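Local coordinates for peptide amidase (Stenotrophomonas maltophilia, PDB 1M22), which probably hydrolyses amide bonds as a peptide amidase of the amidase signature family, using a serine nucleophile assisted by a second serine and a lysine, at residues G126-S131 / S167-A172; L325-F330 / L371-A376; E185-I190 / A438-G443; Y8-V13 / A174-S179. All blocks are in the same frame, centred on the assembly; numbering follows the deposited sequence.

Two pairs of contacts, one following the other along the chain, illustrate how a large mixed-sheet enzyme is stitched together. Interaction 4 ties the N-terminal residues to the loop after helix 167-174 and encloses interaction 1, which packs that helix on strand 123-128; they meet where A172 O lies 2.8 Å from L177 N. Strand 180-185 then leads into interaction 3, whose long excursion to helix 436-442 contains interaction 2, a crossing of outer helices; L326 packs on T186 between them. Centres of interactions 1 and 3 lie 18 Å apart, and both border the catalytic centre. Interactions 2 and 4, 38 Å apart on opposite sides of the chain's centre, join more peripheral parts.

Interaction 1. Residues G126-S131 / S167-A172; sequences GKTNLS and SGSAVA
The flat peptide joining G168 and S169 carries T128 on one of its faces: T128 CB stands over it, 3.5 Å from G168 C, where a side chain on G168 would point, and CG2 continues across the same face toward A172. At the helix start, G168 N donates to N129 O at 2.9 Å, coming from above the carbonyl plane, 37° out of it, and a water also donates to this oxygen while accepting from S169 N. Two helix-start amides are thus satisfied by one carbonyl, one directly and one through water. A chi1 of 51° sets T128 OG1 between its own N and carbonyl carbon, bringing it 2.8 Å from S169 OG; which acceptor its proton serves is unsettled, since L85 O also lies near, while S169 OG bonds to I182 O. L130 touches K86 and S131 lies near S165, so strand end and helix start border two active-site residues. The local axes of strand 126-128 and helix 167-172 pass at 7.8 Å, with 108° between their directions; A172 also reaches L84 of strand 82-86, and S169 touches M227 of strand 223-228.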
loop_
_atom_site.group_PDB
_atom_site.type_symbol
_atom_site.label_atom_id
_atom_site.label_comp_id
_atom_site.label_asym_id
_atom_site.label_seq_id
_atom_site.Cartn_x
_atom_site.Cartn_y
_atom_site.Cartn_z
ATOM N N GLY A 126 15.300 -4.060 -2.660
ATOM C CA GLY A 126 14.884 -4.339 -4.019
ATOM C C GLY A 126 13.468 -3.875 -4.284
ATOM O O GLY A 126 12.918 -3.073 -3.524
ATOM N N LYS A 127 12.878 -4.397 -5.356
ATOM C CA LYS A 127 11.528 -4.041 -5.776
ATOM C C LYS A 127 10.585 -5.232 -5.656
ATOM O O LYS A 127 10.997 -6.378 -5.838
ATOM C CB LYS A 127 11.545 -3.566 -7.234
ATOM C CG LYS A 127 12.640 -2.556 -7.567
ATOM C CD LYS A 127 12.486 -1.254 -6.792
ATOM C CE LYS A 127 11.257 -0.473 -7.236
ATOM N NZ LYS A 127 11.336 -0.036 -8.663
ATOM N N THR A 128 9.318 -4.962 -5.358
ATOM C CA THR A 128 8.332 -6.024 -5.222
ATOM C C THR A 128 7.365 -6.114 -6.394
ATOM O O THR A 128 7.037 -5.114 -7.044
ATOM C CB THR A 128 7.516 -5.870 -3.926
ATOM O OG1 THR A 128 7.008 -4.532 -3.835
ATOM C CG2 THR A 128 8.385 -6.180 -2.717
ATOM N N ASN A 129 6.914 -7.333 -6.657
ATOM C CA ASN A 129 5.986 -7.586 -7.742
ATOM C C ASN A 129 4.637 -6.940 -7.459
ATOM O O ASN A 129 4.286 -6.660 -6.309
ATOM C CB ASN A 129 5.828 -9.099 -7.945
ATOM C CG ASN A 129 5.125 -9.446 -9.241
ATOM O OD1 ASN A 129 5.320 -8.788 -10.260
ATOM N ND2 ASN A 129 4.323 -10.506 -9.213
ATOM N N LEU A 130 3.881 -6.709 -8.523
ATOM C CA LEU A 130 2.573 -6.086 -8.426
ATOM C C LEU A 130 1.723 -6.559 -9.591
ATOM O O LEU A 130 2.250 -7.068 -10.585
ATOM C CB LEU A 130 2.705 -4.559 -8.527
ATOM C CG LEU A 130 3.230 -4.022 -9.870
ATOM C CD1 LEU A 130 2.858 -2.555 -10.024
ATOM C CD2 LEU A 130 4.742 -4.207 -9.961
ATOM N N SER A 131 0.411 -6.409 -9.465
ATOM C CA SER A 131 -0.475 -6.741 -10.575
ATOM C C SER A 131 0.043 -5.806 -11.670
ATOM O O SER A 131 0.243 -4.616 -11.422
ATOM C CB SER A 131 -1.917 -6.387 -10.221
ATOM O OG SER A 131 -2.321 -7.081 -9.053
ATOM N N SER A 167 0.829 -6.411 -4.238
ATOM C CA SER A 167 0.948 -7.803 -3.836
ATOM C C SER A 167 2.260 -8.181 -3.163
ATOM O O SER A 167 2.261 -8.686 -2.038
ATOM C CB SER A 167 0.723 -8.690 -5.058
ATOM O OG SER A 167 -0.349 -8.199 -5.851
ATOM N N GLY A 168 3.369 -7.940 -3.852
ATOM C CA GLY A 168 4.670 -8.286 -3.319
ATOM C C GLY A 168 5.032 -7.558 -2.044
ATOM O O GLY A 168 5.673 -8.129 -1.162
ATOM N N SER A 169 4.639 -6.297 -1.933
ATOM C CA SER A 169 4.965 -5.553 -0.728
ATOM C C SER A 169 4.263 -6.132 0.494
ATOM O O SER A 169 4.874 -6.263 1.552
ATOM C CB SER A 169 4.618 -4.075 -0.897
ATOM O OG SER A 169 5.575 -3.432 -1.725
ATOM N N ALA A 170 2.991 -6.490 0.350
ATOM C CA ALA A 170 2.242 -7.060 1.464
ATOM C C ALA A 170 2.803 -8.432 1.839
ATOM O O ALA A 170 3.034 -8.718 3.015
ATOM C CB ALA A 170 0.767 -7.179 1.102
ATOM N N VAL A 171 3.030 -9.272 0.835
ATOM C CA VAL A 171 3.562 -10.606 1.072
ATOM C C VAL A 171 4.952 -10.548 1.698
ATOM O O VAL A 171 5.240 -11.280 2.646
ATOM C CB VAL A 171 3.624 -11.415 -0.239
ATOM C CG1 VAL A 171 4.399 -12.710 -0.024
ATOM C CG2 VAL A 171 2.214 -11.724 -0.717
ATOM N N ALA A 172 5.811 -9.672 1.185
ATOM C CA ALA A 172 7.164 -9.554 1.721
ATOM C C ALA A 172 7.159 -9.185 3.203
ATOM O O ALA A 172 7.915 -9.747 3.995
ATOM C CB ALA A 172 7.949 -8.525 0.928
HETATM O O HOH W 1 4.040 -4.696 -4.338
#

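Interaction 2. Residues L325-F330 / L371-A376; sequences LLLYEF and LVEADA
L327 and A374 mark the point where helix 319-340 and helix 369-375 cross steeply, their CA atoms 4.6 Å apart and the local axes passing at 8.5 Å with a crossing angle of -77°. Such proximity depends on the small residue at the centre. A374 CB settles between backbone and ring, 3.6 Å from L327 O and at the edge of the F330 ring, near its plane, 3.7 Å from CD2. The ring is carried there by a chi1 of 176°, which sets CG anti to the backbone N and swings the phenyl toward the second helix. L371 meets the ring a little farther along the same rim, toward its tip: its CB leaves the helix pointing away, yet CD2 comes back to lie 3.5 Å from F330 CE2, at an oblique slant. Both methyls of L327 lie against the E373 chain, which passes them slantwise. L327 CD1 lies 3.4 Å from E373 CD, whereas CD2 touches CG more loosely and also reaches the backbone N of A374. E373 is itself extended, with CG anti to its N (chi1 177°). The interface is accordingly apolar where the segments meet, with its rim polar: shape holds the centre, while the E373 carboxylate has its ionic partner outside the two segments, in R323 of helix 319-340, probably lessening the cost of placing a methyl against a charged group.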
loop_
_atom_site.group_PDB
_atom_site.type_symbol
_atom_site.label_atom_id
_atom_site.label_comp_id
_atom_site.label_asym_id
_atom_site.label_seq_id
_atom_site.Cartn_x
_atom_site.Cartn_y
_atom_site.Cartn_z
ATOM N N LEU A 325 -13.005 8.916 -14.582
ATOM C CA LEU A 325 -11.837 9.726 -14.257
ATOM C C LEU A 325 -10.533 8.931 -14.324
ATOM O O LEU A 325 -9.506 9.464 -14.734
ATOM C CB LEU A 325 -12.012 10.397 -12.884
ATOM C CG LEU A 325 -11.841 9.602 -11.591
ATOM C CD1 LEU A 325 -10.370 9.592 -11.187
ATOM C CD2 LEU A 325 -12.671 10.247 -10.494
ATOM N N LEU A 326 -10.573 7.658 -13.942
ATOM C CA LEU A 326 -9.370 6.833 -13.988
ATOM C C LEU A 326 -8.870 6.632 -15.419
ATOM O O LEU A 326 -7.671 6.690 -15.672
ATOM C CB LEU A 326 -9.621 5.469 -13.334
ATOM C CG LEU A 326 -9.899 5.466 -11.828
ATOM C CD1 LEU A 326 -10.097 4.036 -11.350
ATOM C CD2 LEU A 326 -8.743 6.114 -11.087
ATOM N N LEU A 327 -9.789 6.398 -16.352
ATOM C CA LEU A 327 -9.406 6.200 -17.745
ATOM C C LEU A 327 -8.726 7.444 -18.309
ATOM O O LEU A 327 -7.669 7.354 -18.928
ATOM C CB LEU A 327 -10.636 5.844 -18.587
ATOM C CG LEU A 327 -11.251 4.465 -18.334
ATOM C CD1 LEU A 327 -12.615 4.378 -19.000
ATOM C CD2 LEU A 327 -10.322 3.382 -18.863
ATOM N N TYR A 328 -9.330 8.607 -18.085
ATOM C CA TYR A 328 -8.762 9.852 -18.583
ATOM C C TYR A 328 -7.423 10.185 -17.936
ATOM O O TYR A 328 -6.462 10.540 -18.618
ATOM C CB TYR A 328 -9.721 11.022 -18.340
ATOM C CG TYR A 328 -10.845 11.141 -19.346
ATOM C CD1 TYR A 328 -11.938 10.280 -19.307
ATOM C CD2 TYR A 328 -10.820 12.134 -20.325
ATOM C CE1 TYR A 328 -12.990 10.407 -20.218
ATOM C CE2 TYR A 328 -11.863 12.270 -21.241
ATOM C CZ TYR A 328 -12.942 11.404 -21.179
ATOM O OH TYR A 328 -13.982 11.540 -22.072
ATOM N N GLU A 329 -7.360 10.069 -16.615
ATOM C CA GLU A 329 -6.134 10.396 -15.911
ATOM C C GLU A 329 -5.010 9.405 -16.181
ATOM O O GLU A 329 -3.839 9.779 -16.169
ATOM C CB GLU A 329 -6.419 10.526 -14.411
ATOM C CG GLU A 329 -7.352 11.697 -14.106
ATOM C CD GLU A 329 -7.556 11.949 -12.627
ATOM O OE1 GLU A 329 -6.871 11.302 -11.801
ATOM O OE2 GLU A 329 -8.403 12.805 -12.287
ATOM N N PHE A 330 -5.354 8.147 -16.440
ATOM C CA PHE A 330 -4.333 7.144 -16.724
ATOM C C PHE A 330 -3.599 7.482 -18.022
ATOM O O PHE A 330 -2.372 7.460 -18.068
ATOM C CB PHE A 330 -4.956 5.747 -16.829
ATOM C CG PHE A 330 -3.977 4.671 -17.222
ATOM C CD1 PHE A 330 -2.947 4.289 -16.364
ATOM C CD2 PHE A 330 -4.076 4.051 -18.464
ATOM C CE1 PHE A 330 -2.031 3.306 -16.739
ATOM C CE2 PHE A 330 -3.167 3.068 -18.851
ATOM C CZ PHE A 330 -2.142 2.694 -17.988
ATOM N N LEU A 371 -6.314 -0.483 -21.117
ATOM C CA LEU A 371 -5.345 0.328 -21.848
ATOM C C LEU A 371 -6.016 0.849 -23.114
ATOM O O LEU A 371 -5.891 2.021 -23.461
ATOM C CB LEU A 371 -4.118 -0.496 -22.249
ATOM C CG LEU A 371 -3.286 -1.166 -21.155
ATOM C CD1 LEU A 371 -2.015 -1.725 -21.774
ATOM C CD2 LEU A 371 -2.935 -0.156 -20.064
ATOM N N VAL A 372 -6.730 -0.042 -23.798
ATOM C CA VAL A 372 -7.423 0.306 -25.030
ATOM C C VAL A 372 -8.489 1.371 -24.797
ATOM O O VAL A 372 -8.583 2.333 -25.555
ATOM C CB VAL A 372 -8.063 -0.954 -25.661
ATOM C CG1 VAL A 372 -8.951 -0.568 -26.843
ATOM C CG2 VAL A 372 -6.963 -1.908 -26.122
ATOM N N GLU A 373 -9.289 1.212 -23.749
ATOM C CA GLU A 373 -10.323 2.198 -23.472
ATOM C C GLU A 373 -9.713 3.540 -23.073
ATOM O O GLU A 373 -10.182 4.594 -23.499
ATOM C CB GLU A 373 -11.272 1.705 -22.377
ATOM C CG GLU A 373 -12.335 2.730 -22.007
ATOM C CD GLU A 373 -13.553 2.119 -21.342
ATOM O OE1 GLU A 373 -13.392 1.162 -20.557
ATOM O OE2 GLU A 373 -14.674 2.613 -21.596
ATOM N N ALA A 374 -8.660 3.503 -22.262
ATOM C CA ALA A 374 -8.008 4.732 -21.828
ATOM C C ALA A 374 -7.393 5.497 -23.001
ATOM O O ALA A 374 -7.447 6.725 -23.051
ATOM C CB ALA A 374 -6.932 4.416 -20.791
ATOM N N ASP A 375 -6.819 4.774 -23.956
ATOM C CA ASP A 375 -6.189 5.427 -25.097
ATOM C C ASP A 375 -7.176 6.207 -25.961
ATOM O O ASP A 375 -6.789 7.155 -26.647
ATOM C CB ASP A 375 -5.455 4.399 -25.959
ATOM C CG ASP A 375 -4.514 5.047 -26.953
ATOM O OD1 ASP A 375 -3.696 5.888 -26.524
ATOM O OD2 ASP A 375 -4.587 4.717 -28.157
ATOM N N ALA A 376 -8.446 5.819 -25.912
ATOM C CA ALA A 376 -9.478 6.475 -26.706
ATOM C C ALA A 376 -10.103 7.697 -26.039
ATOM O O ALA A 376 -10.975 8.339 -26.623
ATOM C CB ALA A 376 -10.567 5.468 -27.070
#

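Interaction 3. Residues E185-I190 / A438-G443; sequences ETDGSI and AAAVAG
A440 presses its methyl into the curve of the loop that follows strand 180-185, and nearly all the close packing of this contact depends on that one carbon. A440 CB lies 3.4 Å from T186 O and 3.6 Å from D187 CA, with E185 OE2 rather farther, at 3.9 Å. With an alanine at the point of closest approach, the helix can come in until the CA atoms of D187 and A440 are 5.1 Å apart. The other side is looser. There D187, partly exposed, lies across the V441 side chain at a slant, with CG anti to its backbone N (chi1 -168°); OD2 merely grazes V441 CG2 at 4.0 Å and bonds to S437 OG. E322 brings a second carboxylate close to OD2, so the ionisation of one of the pair may be shifted. Inside the loop, polar bonds do the holding. The extended E185 side chain carries its carboxylate into the loop, toward the backbone N-H groups of 188-191: OE1 accepts from I190 N at 2.8 Å, on its anti side and 35° out of the carboxylate plane, and also from V191 N, while G188 N makes a weak bond to OE2. T186 OG1 is tied to D222, and G188 adopts a positive phi where the chain swings round. The helix ends nearby in a Schellman motif, with G443 at C'. Residues 185-190 form the nucleophile loop of the amidase signature fold: S189, the nucleophile, bonds through OG to S165, which together with K86 completes the Ser-Ser-Lys catalytic triad.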
loop_
_atom_site.group_PDB
_atom_site.type_symbol
_atom_site.label_atom_id
_atom_site.label_comp_id
_atom_site.label_asym_id
_atom_site.label_seq_id
_atom_site.Cartn_x
_atom_site.Cartn_y
_atom_site.Cartn_z
ATOM N N GLU A 185 -1.671 2.973 -3.762
ATOM C CA GLU A 185 -3.090 2.705 -3.882
ATOM C C GLU A 185 -3.789 3.723 -4.763
ATOM O O GLU A 185 -3.502 4.923 -4.708
ATOM C CB GLU A 185 -3.779 2.692 -2.505
ATOM C CG GLU A 185 -5.305 2.504 -2.610
ATOM C CD GLU A 185 -5.968 1.925 -1.360
ATOM O OE1 GLU A 185 -5.304 1.189 -0.595
ATOM O OE2 GLU A 185 -7.176 2.184 -1.161
ATOM N N THR A 186 -4.695 3.218 -5.590
ATOM C CA THR A 186 -5.526 4.045 -6.450
ATOM C C THR A 186 -6.932 3.760 -5.909
ATOM O O THR A 186 -7.709 4.674 -5.656
ATOM C CB THR A 186 -5.367 3.645 -7.922
ATOM O OG1 THR A 186 -4.012 3.899 -8.324
ATOM C CG2 THR A 186 -6.312 4.453 -8.800
ATOM N N ASP A 187 -7.244 2.480 -5.719
ATOM C CA ASP A 187 -8.510 2.072 -5.114
ATOM C C ASP A 187 -8.382 0.655 -4.552
ATOM O O ASP A 187 -8.640 -0.335 -5.245
ATOM C CB ASP A 187 -9.690 2.135 -6.091
ATOM C CG ASP A 187 -11.034 2.004 -5.375
ATOM O OD1 ASP A 187 -11.091 1.325 -4.328
ATOM O OD2 ASP A 187 -12.039 2.575 -5.846
ATOM N N GLY A 188 -7.953 0.582 -3.294
ATOM C CA GLY A 188 -7.796 -0.683 -2.597
ATOM C C GLY A 188 -6.428 -1.344 -2.651
ATOM O O GLY A 188 -6.170 -2.268 -1.873
ATOM N N SER A 189 -5.541 -0.863 -3.520
ATOM C CA SER A 189 -4.227 -1.487 -3.697
ATOM C C SER A 189 -3.247 -1.549 -2.531
ATOM O O SER A 189 -2.221 -2.225 -2.636
ATOM C CB SER A 189 -3.528 -0.902 -4.920
ATOM O OG SER A 189 -4.100 -1.434 -6.106
ATOM N N ILE A 190 -3.520 -0.830 -1.447
ATOM C CA ILE A 190 -2.667 -0.939 -0.269
ATOM C C ILE A 190 -3.436 -1.690 0.814
ATOM O O ILE A 190 -2.994 -2.737 1.283
ATOM C CB ILE A 190 -2.236 0.433 0.311
ATOM C CG1 ILE A 190 -1.121 1.038 -0.547
ATOM C CG2 ILE A 190 -1.744 0.263 1.760
ATOM C CD1 ILE A 190 -0.743 2.450 -0.153
ATOM N N ALA A 438 -14.431 4.334 -0.674
ATOM C CA ALA A 438 -14.813 5.688 -0.289
ATOM C C ALA A 438 -13.577 6.534 0.012
ATOM O O ALA A 438 -13.454 7.660 -0.465
ATOM C CB ALA A 438 -15.733 5.652 0.927
ATOM N N ALA A 439 -12.658 5.994 0.806
ATOM C CA ALA A 439 -11.451 6.737 1.139
ATOM C C ALA A 439 -10.580 6.950 -0.095
ATOM O O ALA A 439 -10.023 8.029 -0.297
ATOM C CB ALA A 439 -10.663 6.001 2.221
ATOM N N ALA A 440 -10.463 5.922 -0.925
ATOM C CA ALA A 440 -9.654 6.032 -2.131
ATOM C C ALA A 440 -10.172 7.121 -3.073
ATOM O O ALA A 440 -9.404 7.949 -3.563
ATOM C CB ALA A 440 -9.610 4.685 -2.856
ATOM N N VAL A 441 -11.478 7.121 -3.316
ATOM C CA VAL A 441 -12.076 8.094 -4.221
ATOM C C VAL A 441 -12.102 9.506 -3.632
ATOM O O VAL A 441 -11.942 10.491 -4.355
ATOM C CB VAL A 441 -13.494 7.631 -4.621
ATOM C CG1 VAL A 441 -14.172 8.671 -5.501
ATOM C CG2 VAL A 441 -13.393 6.297 -5.362
ATOM N N ALA A 442 -12.285 9.610 -2.320
ATOM C CA ALA A 442 -12.305 10.913 -1.660
ATOM C C ALA A 442 -10.895 11.468 -1.497
ATOM O O ALA A 442 -10.719 12.666 -1.286
ATOM C CB ALA A 442 -12.961 10.792 -0.292
ATOM N N GLY A 443 -9.895 10.593 -1.601
ATOM C CA GLY A 443 -8.514 11.010 -1.413
ATOM C C GLY A 443 -8.237 11.160 0.075
ATOM O O GLY A 443 -7.326 11.889 0.479
#

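Interaction 4. Residues Y8-V13 / A174-S179; sequences YAETDV and AANLAS
A type II turn from Y8 to T11, closed by T11 N to Y8 O at 3.1 Å, brings A9 alongside N176, the positive-phi C' residue of the Schellman motif that ends helix 167-174, with their CA atoms 5.9 Å apart. N176 points its side chain into the turn. The amide carbon, CG, lies 3.8 Å from A9 CA, and the terminal group sits against E10 N and the E10 carboxylate; the orientation of this amide is doubtful, so its individual bonds cannot be assigned. The two flat groups stand almost perpendicular, 84° between planes. E10 starts out away from N176 but doubles back through a bend at chi2 (-56°), which also lets OE1 form a salt bridge with R487. Farther along, V13 CG2 rests 3.3 Å from S179 OG. That hydroxyl is 2.7 Å from a water that lies 2.7 Å from T11 O, probably donating to it, so that one water links the two segments. The contact is mostly polar: R487 binds both E10 and A174 O, so one guanidinium joins the N-terminal turn to the end of the helix, and the positive charge probably keeps the E10 carboxylate ionised beside the amide.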
loop_
_atom_site.group_PDB
_atom_site.type_symbol
_atom_site.label_atom_id
_atom_site.label_comp_id
_atom_site.label_asym_id
_atom_site.label_seq_id
_atom_site.Cartn_x
_atom_site.Cartn_y
_atom_site.Cartn_z
ATOM N N TYR A 8 14.896 -12.218 13.328
ATOM C CA TYR A 8 14.326 -10.877 13.229
ATOM C C TYR A 8 12.838 -10.903 12.925
ATOM O O TYR A 8 12.223 -9.863 12.702
ATOM C CB TYR A 8 15.071 -10.084 12.153
ATOM C CG TYR A 8 16.570 -10.190 12.302
ATOM C CD1 TYR A 8 17.212 -9.697 13.436
ATOM C CD2 TYR A 8 17.338 -10.851 11.345
ATOM C CE1 TYR A 8 18.583 -9.866 13.618
ATOM C CE2 TYR A 8 18.708 -11.025 11.517
ATOM C CZ TYR A 8 19.322 -10.532 12.655
ATOM O OH TYR A 8 20.673 -10.724 12.834
ATOM N N ALA A 9 12.255 -12.095 12.932
ATOM C CA ALA A 9 10.835 -12.231 12.649
ATOM C C ALA A 9 9.988 -11.416 13.620
ATOM O O ALA A 9 10.206 -11.440 14.831
ATOM C CB ALA A 9 10.431 -13.697 12.709
ATOM N N GLU A 10 9.028 -10.683 13.068
ATOM C CA GLU A 10 8.106 -9.863 13.849
ATOM C C GLU A 10 8.765 -8.789 14.708
ATOM O O GLU A 10 8.151 -8.291 15.650
ATOM C CB GLU A 10 7.242 -10.757 14.748
ATOM C CG GLU A 10 6.540 -11.892 14.020
ATOM C CD GLU A 10 5.686 -11.408 12.866
ATOM O OE1 GLU A 10 4.801 -10.553 13.092
ATOM O OE2 GLU A 10 5.900 -11.885 11.733
ATOM N N THR A 11 10.002 -8.425 14.389
ATOM C CA THR A 11 10.707 -7.407 15.163
ATOM C C THR A 11 10.451 -6.012 14.598
ATOM O O THR A 11 10.703 -5.755 13.421
ATOM C CB THR A 11 12.223 -7.678 15.181
ATOM O OG1 THR A 11 12.457 -9.020 15.626
ATOM C CG2 THR A 11 12.925 -6.715 16.131
ATOM N N ASP A 12 9.949 -5.120 15.448
ATOM C CA ASP A 12 9.636 -3.750 15.047
ATOM C C ASP A 12 10.856 -2.923 14.671
ATOM O O ASP A 12 11.976 -3.192 15.111
ATOM C CB ASP A 12 8.880 -3.022 16.163
ATOM C CG ASP A 12 7.514 -3.615 16.429
ATOM O OD1 ASP A 12 6.741 -3.777 15.465
ATOM O OD2 ASP A 12 7.211 -3.914 17.604
ATOM N N VAL A 13 10.619 -1.900 13.859
ATOM C CA VAL A 13 11.670 -1.000 13.414
ATOM C C VAL A 13 12.419 -0.386 14.594
ATOM O O VAL A 13 13.649 -0.346 14.601
ATOM C CB VAL A 13 11.082 0.135 12.540
ATOM C CG1 VAL A 13 12.144 1.183 12.248
ATOM C CG2 VAL A 13 10.544 -0.448 11.237
ATOM N N ALA A 174 4.649 -9.644 5.347
ATOM C CA ALA A 174 4.034 -10.742 6.091
ATOM C C ALA A 174 4.986 -11.917 6.283
ATOM O O ALA A 174 4.924 -12.607 7.299
ATOM C CB ALA A 174 2.778 -11.215 5.370
ATOM N N ALA A 175 5.852 -12.138 5.297
ATOM C CA ALA A 175 6.810 -13.243 5.321
ATOM C C ALA A 175 8.165 -12.850 5.892
ATOM O O ALA A 175 9.110 -13.629 5.836
ATOM C CB ALA A 175 6.985 -13.800 3.908
ATOM N N ASN A 176 8.256 -11.647 6.443
ATOM C CA ASN A 176 9.501 -11.153 7.021
ATOM C C ASN A 176 10.683 -11.167 6.045
ATOM O O ASN A 176 11.802 -11.559 6.400
ATOM C CB ASN A 176 9.849 -11.933 8.298
ATOM C CG ASN A 176 8.940 -11.574 9.466
ATOM O OD1 ASN A 176 7.977 -12.283 9.766
ATOM N ND2 ASN A 176 9.239 -10.462 10.122
ATOM N N LEU A 177 10.428 -10.720 4.818
ATOM C CA LEU A 177 11.463 -10.636 3.793
ATOM C C LEU A 177 12.153 -9.271 3.845
ATOM O O LEU A 177 13.127 -9.030 3.138
ATOM C CB LEU A 177 10.868 -10.852 2.400
ATOM C CG LEU A 177 10.135 -12.170 2.150
ATOM C CD1 LEU A 177 9.760 -12.252 0.680
ATOM C CD2 LEU A 177 11.013 -13.353 2.534
ATOM N N ALA A 178 11.616 -8.377 4.672
ATOM C CA ALA A 178 12.172 -7.042 4.867
ATOM C C ALA A 178 11.540 -6.475 6.130
ATOM O O ALA A 178 10.586 -7.042 6.656
ATOM C CB ALA A 178 11.856 -6.146 3.675
ATOM N N SER A 179 12.076 -5.365 6.622
ATOM C CA SER A 179 11.529 -4.740 7.820
ATOM C C SER A 179 10.169 -4.128 7.513
ATOM O O SER A 179 9.195 -4.376 8.222
ATOM C CB SER A 179 12.474 -3.652 8.329
ATOM O OG SER A 179 11.855 -2.875 9.337
HETATM O O HOH W 2 10.481 -4.089 11.337
#